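PDB 2V1O: cytosolic acyl coenzyme A thioester hydrolase from Mus musculus, which hydrolyses fatty acyl-CoAs, preferring palmitoyl-CoA, to free fatty acids and coenzyme A, here represented by the N-terminal of its two hotdog domains. Local coordinates for residues A[8-13]-A[19-24]; A[32-37]-A[46-51]; A[73-76]-A[82-85]. All blocks are in the same frame, centred on the assembly; numbering follows the deposited sequence.

Contact 1: A[8-13]-A[19-24]; sequences PDDANV and GGTILK. With COA (coenzyme A), chain J.
Asp10 and Thr21 make the direct contact between the active-site loop and the first turns of the long helix of the hotdog fold. Their side chains cross at about a right angle. The CG2 methyl of Thr21 lies 3.5 Å from OD1 of Asp10 and 3.8 Å from its CB. Thr21 places this methyl opposite its own backbone N, which leaves OG1 beside that N (chi1 -61°), facing the backbone of Asp10. The distance from Thr21 OG1 to Asp10 O is 3.3 Å, a long and undecided approach. A water adds a second route: it donates to OD1 of Asp10 at 2.6 Å and lies 3.3 Å from OG1 of Thr21.

The second shell holds Asp10 firmly. Its OD2 takes the backbone N-H of Arg7 and a salt bridge from Arg4, and its backbone is hydrogen-bonded to His18. Several partners thus grip the carboxylate. The helix start is tied to the second subunit, where Glu27 accepts the N-H of Gly20.

Two residues further along the loop lies Asn12, an active-site residue. Its OD1 receives the N-H groups of Ala14 and Asn16, which probably fixes the rotation of the amide. Asn12 also packs on His18 and on Val47 of the second subunit. Across from it, the helix start lines the coenzyme A site: C3P of the ligand is 3.9 Å from Gly19 N, and its sulfur S1P lies 3.3 Å from Ile22 CG1.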
loop_
_atom_site.group_PDB
_atom_site.type_symbol
_atom_site.label_atom_id
_atom_site.label_comp_id
_atom_site.label_asym_id
_atom_site.label_seq_id
_atom_site.Cartn_x
_atom_site.Cartn_y
_atom_site.Cartn_z
ATOM N N PRO A 8 1.283 -6.231 -10.244
ATOM C CA PRO A 8 0.542 -5.372 -11.181
ATOM C C PRO A 8 0.635 -3.864 -10.901
ATOM O O PRO A 8 0.734 -3.074 -11.848
ATOM C CB PRO A 8 -0.899 -5.863 -11.023
ATOM C CG PRO A 8 -0.728 -7.314 -10.713
ATOM C CD PRO A 8 0.441 -7.340 -9.763
ATOM N N ASP A 9 0.622 -3.472 -9.626
ATOM C CA ASP A 9 0.704 -2.045 -9.280
ATOM C C ASP A 9 2.084 -1.425 -9.537
ATOM O O ASP A 9 2.223 -0.201 -9.533
ATOM C CB ASP A 9 0.219 -1.770 -7.850
ATOM C CG ASP A 9 -1.270 -1.381 -7.794
ATOM O OD1 ASP A 9 -2.064 -1.818 -8.649
ATOM O OD2 ASP A 9 -1.643 -0.606 -6.886
ATOM N N ASP A 10 3.077 -2.276 -9.793
ATOM C CA ASP A 10 4.434 -1.847 -10.129
ATOM C C ASP A 10 4.585 -1.545 -11.617
ATOM O O ASP A 10 5.634 -1.077 -12.037
ATOM C CB ASP A 10 5.447 -2.931 -9.759
ATOM C CG ASP A 10 5.485 -3.217 -8.281
ATOM O OD1 ASP A 10 5.463 -2.264 -7.475
ATOM O OD2 ASP A 10 5.552 -4.408 -7.925
ATOM N N ALA A 11 3.550 -1.838 -12.403
ATOM C CA ALA A 11 3.662 -1.816 -13.862
ATOM C C ALA A 11 2.591 -0.986 -14.554
ATOM O O ALA A 11 1.495 -0.774 -14.016
ATOM C CB ALA A 11 3.670 -3.237 -14.420
ATOM N N ASN A 12 2.924 -0.523 -15.758
ATOM C CA ASN A 12 1.981 0.206 -16.610
ATOM C C ASN A 12 0.938 -0.717 -17.252
ATOM O O ASN A 12 0.886 -1.915 -16.948
ATOM C CB ASN A 12 2.727 1.033 -17.670
ATOM C CG ASN A 12 3.485 0.175 -18.679
ATOM O OD1 ASN A 12 3.135 -0.975 -18.931
ATOM N ND2 ASN A 12 4.522 0.751 -19.276
ATOM N N VAL A 13 0.118 -0.163 -18.141
ATOM C CA VAL A 13 -0.961 -0.922 -18.786
ATOM C C VAL A 13 -0.460 -2.015 -19.740
ATOM O O VAL A 13 -1.218 -2.900 -20.128
ATOM C CB VAL A 13 -1.985 0.005 -19.514
ATOM C CG1 VAL A 13 -2.809 0.790 -18.503
ATOM C CG2 VAL A 13 -1.285 0.940 -20.509
ATOM N N GLY A 19 9.669 2.975 -14.137
ATOM C CA GLY A 19 10.956 3.469 -13.642
ATOM C C GLY A 19 10.905 3.843 -12.165
ATOM O O GLY A 19 11.809 3.502 -11.407
ATOM N N GLY A 20 9.822 4.512 -11.752
ATOM C CA GLY A 20 9.661 4.990 -10.376
ATOM C C GLY A 20 9.726 3.870 -9.345
ATOM O O GLY A 20 10.261 4.063 -8.253
ATOM N N THR A 21 9.177 2.708 -9.699
ATOM C CA THR A 21 9.185 1.517 -8.830
ATOM C C THR A 21 10.618 1.085 -8.509
ATOM O O THR A 21 10.968 0.827 -7.349
ATOM C CB THR A 21 8.436 0.347 -9.511
ATOM O OG1 THR A 21 7.073 0.732 -9.745
ATOM C CG2 THR A 21 8.481 -0.927 -8.650
ATOM N N ILE A 22 11.429 1.009 -9.557
ATOM C CA ILE A 22 12.835 0.626 -9.453
ATOM C C ILE A 22 13.659 1.702 -8.725
ATOM O O ILE A 22 14.508 1.387 -7.884
ATOM C CB ILE A 22 13.413 0.274 -10.843
ATOM C CG1 ILE A 22 12.612 -0.879 -11.492
ATOM C CG2 ILE A 22 14.928 -0.071 -10.763
ATOM C CD1 ILE A 22 12.561 -2.192 -10.689
ATOM N N LEU A 23 13.394 2.968 -9.034
ATOM C CA LEU A 23 14.068 4.071 -8.333
ATOM C C LEU A 23 13.844 3.979 -6.826
ATOM O O LEU A 23 14.780 4.154 -6.031
ATOM C CB LEU A 23 13.603 5.426 -8.872
ATOM C CG LEU A 23 14.127 5.822 -10.259
ATOM C CD1 LEU A 23 13.431 7.079 -10.751
ATOM C CD2 LEU A 23 15.651 6.008 -10.265
ATOM N N LYS A 24 12.602 3.699 -6.441
ATOM C CA LYS A 24 12.268 3.507 -5.039
ATOM C C LYS A 24 13.091 2.360 -4.399
ATOM O O LYS A 24 13.642 2.529 -3.301
ATOM C CB LYS A 24 10.766 3.278 -4.869
ATOM C CG LYS A 24 10.341 3.146 -3.420
ATOM C CD LYS A 24 8.849 3.440 -3.266
ATOM C CE LYS A 24 8.172 2.479 -2.305
ATOM N NZ LYS A 24 8.625 2.609 -0.890
HETATM N N1A COA J . 18.673 8.158 -22.420
HETATM C C2A COA J . 18.070 9.040 -23.296
HETATM N N3A COA J . 17.690 8.607 -24.552
HETATM C C4A COA J . 17.905 7.314 -24.928
HETATM C C5A COA J . 18.506 6.405 -24.058
HETATM C C6A COA J . 18.890 6.836 -22.788
HETATM N N6A COA J . 19.378 5.969 -21.897
HETATM N N7A COA J . 18.596 5.209 -24.693
HETATM C C8A COA J . 18.067 5.340 -25.931
HETATM N N9A COA J . 17.643 6.640 -26.094
HETATM C C1B COA J . 16.823 7.158 -27.202
HETATM C C2B COA J . 17.615 7.256 -28.498
HETATM O O2B COA J . 18.430 8.403 -28.539
HETATM C C3B COA J . 16.478 7.287 -29.502
HETATM O O3B COA J . 15.948 8.585 -29.656
HETATM P P3B COA J . 16.354 9.491 -30.922
HETATM O O7A COA J . 17.793 9.900 -30.745
HETATM O O8A COA J . 16.211 8.667 -32.171
HETATM O O9A COA J . 15.445 10.692 -30.979
HETATM C C4B COA J . 15.404 6.414 -28.867
HETATM O O4B COA J . 15.771 6.271 -27.513
HETATM C C5B COA J . 15.312 5.045 -29.532
HETATM O O5B COA J . 16.605 4.480 -29.594
HETATM P P1A COA J . 16.820 2.989 -30.145
HETATM O O1A COA J . 15.893 2.752 -31.299
HETATM O O2A COA J . 18.275 2.829 -30.504
HETATM O O3A COA J . 16.433 2.031 -28.909
HETATM P P2A COA J . 17.481 1.461 -27.834
HETATM O O4A COA J . 18.593 2.445 -27.555
HETATM O O5A COA J . 18.017 0.119 -28.277
HETATM O O6A COA J . 16.557 1.259 -26.533
HETATM C CBP COA J . 15.034 1.904 -24.787
HETATM C CCP COA J . 16.016 2.380 -25.855
HETATM C CDP COA J . 14.681 3.081 -23.871
HETATM C CEP COA J . 13.766 1.448 -25.503
HETATM C CAP COA J . 15.656 0.741 -23.994
HETATM O OAP COA J . 16.891 1.097 -23.411
HETATM C C9P COA J . 14.741 0.236 -22.914
HETATM O O9P COA J . 13.657 -0.574 -23.253
HETATM N N8P COA J . 15.011 0.589 -21.662
HETATM C C7P COA J . 14.125 0.227 -20.573
HETATM C C6P COA J . 12.970 1.218 -20.475
HETATM C C5P COA J . 12.108 0.877 -19.288
HETATM O O5P COA J . 11.392 -0.146 -19.317
HETATM N N4P COA J . 12.178 1.726 -18.250
HETATM C C3P COA J . 11.822 1.340 -16.890
HETATM C C2P COA J . 12.734 0.240 -16.331
HETATM S S1P COA J . 12.143 -0.257 -14.698
HETATM O O HOH W 1 5.106 0.331 -7.187
#

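Contact 2: A[32-37]-A[46-51]; sequences IISTRH and CVAALA. With COA (coenzyme A), chain G.
Thr35 turns OG1 back beside its own backbone N (chi1 -65°), and Ser34 places OG between its N and carbonyl carbon (chi1 59°). These torsions bring both hydroxyls to the side of the helix that meets Ala48. The backbone N of Ala48 donates to Thr35 OG1 at 3.0 Å, with a fairly straight N-H...O angle of 164°. Thr35 passes its own proton to the carbonyl of Ala31, one turn back, so the hydroxyl relays between helix and strand. Its CG2 lies 3.8 Å from Cys46 O. The methyl of Ala48 faces both hydroxyls. Its CB is 3.5 Å from Thr35 OG1 and only 3.0 Å from Ser34 OG, tighter than a normal carbon-oxygen contact. Ser34 OG itself is bonded to the carbonyl of Gly30.

Further along the strand, Leu50 O accepts the N4P amide of coenzyme A at 2.9 Å, and the Ala51 methyl packs on the adenine.

The helix of this hotdog domain runs roughly antiparallel to strand 46-57, the local axes 6.8 Å apart at closest approach. Strand 98-112 pairs with that strand on one edge, through Leu111, Val109 and Trp107. Ala51 also makes backbone hydrogen bonds to the second subunit.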
loop_
_atom_site.group_PDB
_atom_site.type_symbol
_atom_site.label_atom_id
_atom_site.label_comp_id
_atom_site.label_asym_id
_atom_site.label_seq_id
_atom_site.Cartn_x
_atom_site.Cartn_y
_atom_site.Cartn_z
ATOM N N ILE A 32 19.563 1.755 3.578
ATOM C CA ILE A 32 19.967 0.740 4.563
ATOM C C ILE A 32 21.488 0.691 4.721
ATOM O O ILE A 32 22.014 0.753 5.843
ATOM C CB ILE A 32 19.438 -0.664 4.201
ATOM C CG1 ILE A 32 17.928 -0.742 4.450
ATOM C CG2 ILE A 32 20.179 -1.756 5.002
ATOM C CD1 ILE A 32 17.239 -1.891 3.694
ATOM N N ILE A 33 22.190 0.598 3.593
ATOM C CA ILE A 33 23.640 0.378 3.634
ATOM C C ILE A 33 24.360 1.600 4.228
ATOM O O ILE A 33 25.305 1.464 5.020
ATOM C CB ILE A 33 24.195 -0.065 2.235
ATOM C CG1 ILE A 33 25.535 -0.809 2.386
ATOM C CG2 ILE A 33 24.258 1.123 1.246
ATOM C CD1 ILE A 33 25.955 -1.599 1.138
ATOM N N SER A 34 23.876 2.792 3.891
ATOM C CA SER A 34 24.518 4.024 4.345
ATOM C C SER A 34 24.239 4.291 5.835
ATOM O O SER A 34 25.149 4.648 6.581
ATOM C CB SER A 34 24.109 5.208 3.452
ATOM O OG SER A 34 22.698 5.381 3.461
ATOM N N THR A 35 22.990 4.100 6.267
ATOM C CA THR A 35 22.637 4.255 7.687
ATOM C C THR A 35 23.434 3.283 8.567
ATOM O O THR A 35 24.013 3.694 9.572
ATOM C CB THR A 35 21.118 4.100 7.919
ATOM O OG1 THR A 35 20.429 5.174 7.260
ATOM C CG2 THR A 35 20.785 4.117 9.411
ATOM N N ARG A 36 23.489 2.005 8.181
ATOM C CA ARG A 36 24.266 1.018 8.933
ATOM C C ARG A 36 25.723 1.469 9.058
ATOM O O ARG A 36 26.303 1.488 10.154
ATOM C CB ARG A 36 24.209 -0.353 8.250
ATOM C CG ARG A 36 24.906 -1.448 9.069
ATOM C CD ARG A 36 25.229 -2.669 8.235
ATOM N NE ARG A 36 24.042 -3.409 7.817
ATOM C CZ ARG A 36 23.551 -3.431 6.576
ATOM N NH1 ARG A 36 24.132 -2.734 5.607
ATOM N NH2 ARG A 36 22.464 -4.151 6.308
ATOM N N HIS A 37 26.304 1.865 7.931
ATOM C CA HIS A 37 27.678 2.311 7.947
ATOM C C HIS A 37 27.917 3.530 8.834
ATOM O O HIS A 37 28.912 3.587 9.567
ATOM C CB HIS A 37 28.200 2.606 6.553
ATOM C CG HIS A 37 29.613 3.069 6.578
ATOM N ND1 HIS A 37 29.960 4.399 6.469
ATOM C CD2 HIS A 37 30.758 2.399 6.843
ATOM C CE1 HIS A 37 31.268 4.516 6.601
ATOM N NE2 HIS A 37 31.776 3.319 6.828
ATOM N N CYS A 46 22.267 8.329 14.025
ATOM C CA CYS A 46 21.911 9.088 12.840
ATOM C C CYS A 46 21.171 8.246 11.820
ATOM O O CYS A 46 21.128 7.004 11.916
ATOM C CB CYS A 46 23.176 9.672 12.212
ATOM S SG CYS A 46 24.351 8.428 11.654
ATOM N N VAL A 47 20.572 8.935 10.851
ATOM C CA VAL A 47 19.993 8.279 9.684
ATOM C C VAL A 47 20.545 8.962 8.441
ATOM O O VAL A 47 20.647 10.189 8.384
ATOM C CB VAL A 47 18.453 8.334 9.696
ATOM C CG1 VAL A 47 17.887 7.776 8.400
ATOM C CG2 VAL A 47 17.913 7.547 10.879
ATOM N N ALA A 48 20.913 8.155 7.454
ATOM C CA ALA A 48 21.451 8.680 6.208
ATOM C C ALA A 48 20.321 9.250 5.350
ATOM O O ALA A 48 19.315 8.578 5.133
ATOM C CB ALA A 48 22.184 7.584 5.465
ATOM N N ALA A 49 20.493 10.489 4.881
ATOM C CA ALA A 49 19.537 11.143 3.971
ATOM C C ALA A 49 20.078 11.181 2.538
ATOM O O ALA A 49 21.258 11.474 2.331
ATOM C CB ALA A 49 19.246 12.558 4.449
ATOM N N LEU A 50 19.220 10.910 1.549
ATOM C CA LEU A 50 19.654 10.984 0.147
ATOM C C LEU A 50 19.952 12.421 -0.253
ATOM O O LEU A 50 19.068 13.279 -0.217
ATOM C CB LEU A 50 18.615 10.374 -0.809
ATOM C CG LEU A 50 19.011 10.381 -2.296
ATOM C CD1 LEU A 50 20.187 9.446 -2.553
ATOM C CD2 LEU A 50 17.841 10.006 -3.173
ATOM N N ALA A 51 21.198 12.668 -0.640
ATOM C CA ALA A 51 21.604 13.991 -1.114
ATOM C C ALA A 51 21.618 14.110 -2.642
ATOM O O ALA A 51 21.311 15.173 -3.188
ATOM C CB ALA A 51 22.967 14.382 -0.528
HETATM N N1A COA G . 25.354 15.675 -3.165
HETATM C C2A COA G . 26.448 15.099 -2.562
HETATM N N3A COA G . 26.918 15.616 -1.377
HETATM C C4A COA G . 26.294 16.685 -0.816
HETATM C C5A COA G . 25.184 17.278 -1.402
HETATM C C6A COA G . 24.709 16.759 -2.594
HETATM N N6A COA G . 23.661 17.306 -3.207
HETATM N N7A COA G . 24.789 18.310 -0.614
HETATM C C8A COA G . 25.623 18.377 0.446
HETATM N N9A COA G . 26.552 17.379 0.328
HETATM C C1B COA G . 27.558 16.963 1.305
HETATM C C2B COA G . 28.743 17.918 1.341
HETATM O O2B COA G . 29.630 17.665 0.275
HETATM C C3B COA G . 29.298 17.633 2.727
HETATM O O3B COA G . 30.170 16.518 2.736
HETATM P P3B COA G . 31.772 16.694 2.825
HETATM O O7A COA G . 32.222 17.310 1.541
HETATM O O8A COA G . 32.086 17.612 3.982
HETATM O O9A COA G . 32.394 15.333 3.012
HETATM C C4B COA G . 28.056 17.258 3.535
HETATM O O4B COA G . 27.022 16.989 2.606
HETATM C C5B COA G . 27.619 18.354 4.502
HETATM O O5B COA G . 27.573 19.607 3.856
HETATM P P1A COA G . 26.949 20.855 4.644
HETATM O O1A COA G . 27.395 20.809 6.079
HETATM O O2A COA G . 27.351 22.120 3.918
HETATM O O3A COA G . 25.351 20.664 4.599
HETATM P P2A COA G . 24.386 21.229 3.447
HETATM O O4A COA G . 25.035 21.190 2.085
HETATM O O5A COA G . 23.847 22.597 3.798
HETATM O O6A COA G . 23.171 20.186 3.531
HETATM C CBP COA G . 22.030 18.099 3.198
HETATM C CCP COA G . 23.348 18.860 3.057
HETATM C CDP COA G . 22.137 16.784 2.417
HETATM C CEP COA G . 21.859 17.781 4.683
HETATM C CAP COA G . 20.890 18.980 2.665
HETATM O OAP COA G . 21.101 19.330 1.312
HETATM C C9P COA G . 19.532 18.338 2.815
HETATM O O9P COA G . 18.926 18.293 4.073
HETATM N N8P COA G . 18.972 17.844 1.719
HETATM C C7P COA G . 17.765 17.038 1.760
HETATM C C6P COA G . 18.059 15.595 2.170
HETATM C C5P COA G . 16.770 14.804 2.157
HETATM O O5P COA G . 15.918 15.012 3.039
HETATM N N4P COA G . 16.629 13.913 1.172
HETATM C C3P COA G . 15.334 13.408 0.720
HETATM C C2P COA G . 14.412 14.497 0.127
HETATM S S1P COA G . 12.841 13.696 -0.262
#

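Contact 3: A[73-76]-A[82-85]; sequences EITY and VEVQ
Glu73 N donates to Gln85 O and Gln85 N to Glu73 O, both at 2.9 Å, in the antiparallel hairpin of strands 67-77 and 82-91. Ile74 and Val84 follow as a non-hydrogen-bonded pair. The register then slips by one: Thr75 and Tyr76 both face Glu83, a classic beta bulge. Thr75 N donates to Glu83 O at 3.0 Å, while Glu83 N donates to Tyr76 O at 2.8 Å. Thr75 has the nearly helical psi of -16° at the first bulge position.

The bulge brings the Thr75 side chain against the partner strand. With OG1 flanked by both backbone neighbours of its CA (chi1 51°), the hydroxyl of Thr75 donates to Glu83 OE1 at 2.6 Å. It meets the carboxylate from above, 44° out of its plane. The Thr75 methyl lies over the flat amide of Gln85, with CG2 3.4 Å from CD. On the other face of the sheet, Ile74 CG2 touches Val82 CG1 at 3.7 Å, near Ile33 of the long helix.

Glu83 is buried, yet both its oxygens are engaged, OE1 by Thr75 among others and OE2 by a salt bridge from Arg139. Such pairing would favour the charged carboxylate and ties the hairpin to helix 130-146.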
loop_
_atom_site.group_PDB
_atom_site.type_symbol
_atom_site.label_atom_id
_atom_site.label_comp_id
_atom_site.label_asym_id
_atom_site.label_seq_id
_atom_site.Cartn_x
_atom_site.Cartn_y
_atom_site.Cartn_z
ATOM N N GLU A 73 26.614 -1.360 -2.672
ATOM C CA GLU A 73 27.973 -1.379 -2.141
ATOM C C GLU A 73 28.411 0.058 -1.870
ATOM O O GLU A 73 28.204 0.930 -2.706
ATOM C CB GLU A 73 28.920 -2.048 -3.146
ATOM C CG GLU A 73 30.401 -1.924 -2.795
ATOM C CD GLU A 73 31.326 -2.692 -3.727
ATOM O OE1 GLU A 73 31.010 -2.857 -4.929
ATOM O OE2 GLU A 73 32.392 -3.126 -3.248
ATOM N N ILE A 74 29.000 0.296 -0.698
ATOM C CA ILE A 74 29.604 1.591 -0.401
ATOM C C ILE A 74 30.967 1.620 -1.087
ATOM O O ILE A 74 31.832 0.791 -0.801
ATOM C CB ILE A 74 29.772 1.850 1.120
ATOM C CG1 ILE A 74 28.404 1.891 1.817
ATOM C CG2 ILE A 74 30.566 3.161 1.356
ATOM C CD1 ILE A 74 28.478 1.796 3.354
ATOM N N THR A 75 31.140 2.578 -1.989
ATOM C CA THR A 75 32.325 2.634 -2.834
ATOM C C THR A 75 33.260 3.781 -2.463
ATOM O O THR A 75 34.430 3.794 -2.862
ATOM C CB THR A 75 31.925 2.704 -4.315
ATOM O OG1 THR A 75 30.971 3.760 -4.506
ATOM C CG2 THR A 75 31.297 1.378 -4.734
ATOM N N TYR A 76 32.742 4.742 -1.696
ATOM C CA TYR A 76 33.553 5.853 -1.198
ATOM C C TYR A 76 32.921 6.504 0.028
ATOM O O TYR A 76 31.691 6.512 0.182
ATOM C CB TYR A 76 33.779 6.916 -2.297
ATOM C CG TYR A 76 34.779 7.983 -1.906
ATOM C CD1 TYR A 76 36.148 7.702 -1.868
ATOM C CD2 TYR A 76 34.359 9.262 -1.541
ATOM C CE1 TYR A 76 37.065 8.663 -1.492
ATOM C CE2 TYR A 76 35.274 10.233 -1.161
ATOM C CZ TYR A 76 36.625 9.925 -1.145
ATOM O OH TYR A 76 37.536 10.872 -0.765
ATOM N N VAL A 82 28.588 9.630 1.917
ATOM C CA VAL A 82 28.756 8.227 1.536
ATOM C C VAL A 82 28.326 8.053 0.086
ATOM O O VAL A 82 27.220 8.456 -0.288
ATOM C CB VAL A 82 27.863 7.297 2.415
ATOM C CG1 VAL A 82 28.043 5.798 2.029
ATOM C CG2 VAL A 82 28.127 7.524 3.904
ATOM N N GLU A 83 29.192 7.451 -0.725
ATOM C CA GLU A 83 28.832 7.101 -2.091
ATOM C C GLU A 83 28.427 5.631 -2.135
ATOM O O GLU A 83 29.148 4.766 -1.623
ATOM C CB GLU A 83 29.996 7.365 -3.050
ATOM C CG GLU A 83 29.636 7.165 -4.514
ATOM C CD GLU A 83 30.861 7.010 -5.404
ATOM O OE1 GLU A 83 31.746 6.198 -5.061
ATOM O OE2 GLU A 83 30.937 7.708 -6.439
ATOM N N VAL A 84 27.268 5.361 -2.732
ATOM C CA VAL A 84 26.741 3.996 -2.830
ATOM C C VAL A 84 26.450 3.668 -4.289
ATOM O O VAL A 84 25.795 4.447 -4.993
ATOM C CB VAL A 84 25.431 3.803 -1.987
ATOM C CG1 VAL A 84 24.925 2.358 -2.102
ATOM C CG2 VAL A 84 25.634 4.205 -0.502
ATOM N N GLN A 85 26.967 2.530 -4.745
ATOM C CA GLN A 85 26.649 2.015 -6.064
ATOM C C GLN A 85 25.607 0.922 -5.925
ATOM O O GLN A 85 25.752 0.009 -5.103
ATOM C CB GLN A 85 27.891 1.465 -6.759
ATOM C CG GLN A 85 28.895 2.536 -7.134
ATOM C CD GLN A 85 30.102 1.983 -7.869
ATOM O OE1 GLN A 85 30.168 0.793 -8.189
ATOM N NE2 GLN A 85 31.074 2.851 -8.130
HETATM O O HOH W 2 29.293 -1.901 -6.987
#

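In the fold
The three contacts follow one another along the chain of a single hotdog domain. Contacts 1 and 2 use opposite ends of helix 19-38, and their centres are 24 Å apart. Contact 3 lies in the sheet beneath the later part of that helix, with its centre 11 Å from that of contact 2. These two touch: Ile33 and His37 pack on Ile74, and Ile33 also reaches Val84. Contact 1 is 25 Å from contact 3, between centres. Contacts 1 and 2 both meet the second subunit and each lies beside a bound coenzyme A, so the ligand sites are built between subunits. Contact 3 meets no other protein chain and belongs to the hairpin within the sheet.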